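Local coordinates for protein endoglucanase FnCel5A (Fervidobacterium nodosum, PDB 3NCO) that probably hydrolyses internal beta-1,4-glucosidic bonds of cellulose, as a family 5 glycoside hydrolase with a TIM-barrel fold, at residues 141-146 and 201-206. Numbering follows the deposited sequence.
Sequences IFNEPA and SFHYYE
Glu144 and His203 meet through one short hydrogen bond, His203 ND1 donating to Glu144 OE2 at 2.6 Å. Its N-H...O angle is 160°. OE2 lies almost in the imidazole plane and accepts the N-H through its anti lone pair, the one away from the other oxygen, while carboxylate and ring planes stand 54° apart. Beyond CG the Glu144 chain runs extended, which carries the carboxylate across to the ring edge; on the way Glu144 CG passes 3.4 Å from His203 ND1. Asn143 comes to the same edge, its ND2 lying 3.2 Å from His203 CE1 with the amide turned 31° from the ring. This tight cluster is confined to side-chain ends: the nearest CA atoms, of Glu144 and His203, are 8.3 Å apart. Against this close edge, the partly exposed Glu144-Tyr205 side is looser: Tyr205 CE2 stays 4.7 Å from Glu144 OE2, beyond real contact. Replacing Glu144 by an alanine removes the carboxylate and would probably leave His203 ND1 without this acceptor and its ring freer to turn. The contact sits at the C-terminal ends of the barrel strands, where TIM-barrel active sites lie. Glu260, on strand 256-261, touches both Glu144 and His203. As in family 5 retaining glycosidases, Glu144 of the Asn-Glu-Pro sequence is probably the acid/base and Glu260 the nucleophile, with His203 likely to position the Glu144 carboxylate.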
loop_
_atom_site.group_PDB
_atom_site.type_symbol
_atom_site.label_atom_id
_atom_site.label_comp_id
_atom_site.label_asym_id
_atom_site.label_seq_id
_atom_site.Cartn_x
_atom_site.Cartn_y
_atom_site.Cartn_z
ATOM N N ILE A 141 3.794 -1.525 8.617
ATOM C CA ILE A 141 3.848 -2.768 9.393
ATOM C C ILE A 141 3.243 -3.992 8.714
ATOM O O ILE A 141 3.895 -5.041 8.609
ATOM C CB ILE A 141 3.180 -2.583 10.755
ATOM C CG1 ILE A 141 4.090 -1.642 11.547
ATOM C CG2 ILE A 141 3.143 -3.931 11.541
ATOM C CD1 ILE A 141 3.424 -1.113 12.847
ATOM N N PHE A 142 2.006 -3.844 8.216
ATOM C CA PHE A 142 1.340 -4.977 7.566
ATOM C C PHE A 142 0.260 -4.529 6.597
ATOM O O PHE A 142 -0.508 -3.611 6.886
ATOM C CB PHE A 142 0.794 -5.988 8.584
ATOM C CG PHE A 142 0.414 -7.300 7.980
ATOM C CD1 PHE A 142 1.368 -8.119 7.332
ATOM C CD2 PHE A 142 -0.919 -7.695 8.001
ATOM C CE1 PHE A 142 0.972 -9.323 6.722
ATOM C CE2 PHE A 142 -1.317 -8.910 7.440
ATOM C CZ PHE A 142 -0.388 -9.719 6.801
ATOM N N ASN A 143 0.176 -5.231 5.474
ATOM C CA ASN A 143 -0.845 -4.963 4.465
ATOM C C ASN A 143 -2.155 -5.650 4.816
ATOM O O ASN A 143 -2.217 -6.853 5.008
ATOM C CB ASN A 143 -0.330 -5.559 3.155
ATOM C CG ASN A 143 -1.305 -5.402 2.021
ATOM O OD1 ASN A 143 -1.865 -6.400 1.512
ATOM N ND2 ASN A 143 -1.549 -4.220 1.672
ATOM N N GLU A 144 -3.226 -4.845 4.863
ATOM C CA GLU A 144 -4.583 -5.449 4.980
ATOM C C GLU A 144 -4.725 -6.515 6.081
ATOM O O GLU A 144 -4.880 -7.689 5.796
ATOM C CB GLU A 144 -5.001 -6.031 3.626
ATOM C CG GLU A 144 -5.226 -4.933 2.623
ATOM C CD GLU A 144 -5.716 -5.423 1.301
ATOM O OE1 GLU A 144 -5.839 -6.648 1.106
ATOM O OE2 GLU A 144 -5.940 -4.617 0.398
ATOM N N PRO A 145 -4.682 -6.097 7.348
ATOM C CA PRO A 145 -5.044 -7.029 8.365
ATOM C C PRO A 145 -6.424 -7.534 8.037
ATOM O O PRO A 145 -7.223 -6.764 7.456
ATOM C CB PRO A 145 -5.161 -6.140 9.610
ATOM C CG PRO A 145 -4.118 -5.116 9.390
ATOM C CD PRO A 145 -4.409 -4.755 7.920
ATOM N N ALA A 146 -6.692 -8.804 8.332
ATOM C CA ALA A 146 -8.016 -9.421 8.030
ATOM C C ALA A 146 -8.137 -10.806 8.588
ATOM O O ALA A 146 -7.234 -11.281 9.253
ATOM C CB ALA A 146 -8.262 -9.485 6.534
ATOM N N SER A 201 -3.522 4.151 6.744
ATOM C CA SER A 201 -3.825 3.877 5.337
ATOM C C SER A 201 -5.052 2.996 5.126
ATOM O O SER A 201 -5.221 2.016 5.829
ATOM C CB SER A 201 -2.601 3.216 4.708
ATOM O OG SER A 201 -2.862 2.901 3.366
ATOM N N PHE A 202 -5.862 3.336 4.111
ATOM C CA PHE A 202 -6.973 2.427 3.692
ATOM C C PHE A 202 -6.808 2.148 2.219
ATOM O O PHE A 202 -5.983 2.806 1.584
ATOM C CB PHE A 202 -8.383 2.981 3.997
ATOM C CG PHE A 202 -8.839 4.115 3.075
ATOM C CD1 PHE A 202 -9.896 3.928 2.190
ATOM C CD2 PHE A 202 -8.231 5.391 3.152
ATOM C CE1 PHE A 202 -10.341 5.015 1.355
ATOM C CE2 PHE A 202 -8.651 6.444 2.325
ATOM C CZ PHE A 202 -9.691 6.248 1.444
ATOM N N HIS A 203 -7.473 1.113 1.742
ATOM C CA HIS A 203 -7.460 0.773 0.335
ATOM C C HIS A 203 -8.851 0.920 -0.221
ATOM O O HIS A 203 -9.827 0.698 0.503
ATOM C CB HIS A 203 -7.026 -0.658 0.167
ATOM C CG HIS A 203 -5.628 -0.890 0.636
ATOM N ND1 HIS A 203 -5.067 -2.137 0.674
ATOM C CD2 HIS A 203 -4.688 -0.020 1.063
ATOM C CE1 HIS A 203 -3.816 -2.034 1.103
ATOM N NE2 HIS A 203 -3.565 -0.753 1.349
ATOM N N TYR A 204 -8.950 1.313 -1.486
ATOM C CA TYR A 204 -10.243 1.620 -2.060
ATOM C C TYR A 204 -10.468 0.897 -3.374
ATOM O O TYR A 204 -9.767 1.147 -4.358
ATOM C CB TYR A 204 -10.476 3.125 -2.271
ATOM C CG TYR A 204 -11.959 3.435 -2.443
ATOM C CD1 TYR A 204 -12.838 3.353 -1.363
ATOM C CD2 TYR A 204 -12.469 3.816 -3.697
ATOM C CE1 TYR A 204 -14.208 3.623 -1.560
ATOM C CE2 TYR A 204 -13.799 4.089 -3.901
ATOM C CZ TYR A 204 -14.659 3.997 -2.830
ATOM O OH TYR A 204 -15.974 4.293 -2.994
ATOM N N TYR A 205 -11.486 0.032 -3.365
ATOM C CA TYR A 205 -11.882 -0.735 -4.546
ATOM C C TYR A 205 -13.411 -0.812 -4.739
ATOM O O TYR A 205 -13.912 -1.709 -5.428
ATOM C CB TYR A 205 -11.361 -2.153 -4.379
ATOM C CG TYR A 205 -9.853 -2.239 -4.484
ATOM C CD1 TYR A 205 -9.224 -2.136 -5.713
ATOM C CD2 TYR A 205 -9.042 -2.493 -3.331
ATOM C CE1 TYR A 205 -7.862 -2.264 -5.841
ATOM C CE2 TYR A 205 -7.661 -2.632 -3.462
ATOM C CZ TYR A 205 -7.068 -2.519 -4.710
ATOM O OH TYR A 205 -5.717 -2.679 -4.872
ATOM N N GLU A 206 -14.146 0.143 -4.171
ATOM C CA GLU A 206 -15.599 0.194 -4.390
ATOM C C GLU A 206 -15.936 0.904 -5.671
ATOM O O GLU A 206 -15.266 1.894 -6.015
ATOM C CB GLU A 206 -16.279 0.906 -3.237
ATOM C CG GLU A 206 -15.905 0.221 -1.901
ATOM C CD GLU A 206 -16.178 -1.272 -1.956
ATOM O OE1 GLU A 206 -17.236 -1.704 -2.470
ATOM O OE2 GLU A 206 -15.321 -2.069 -1.542
#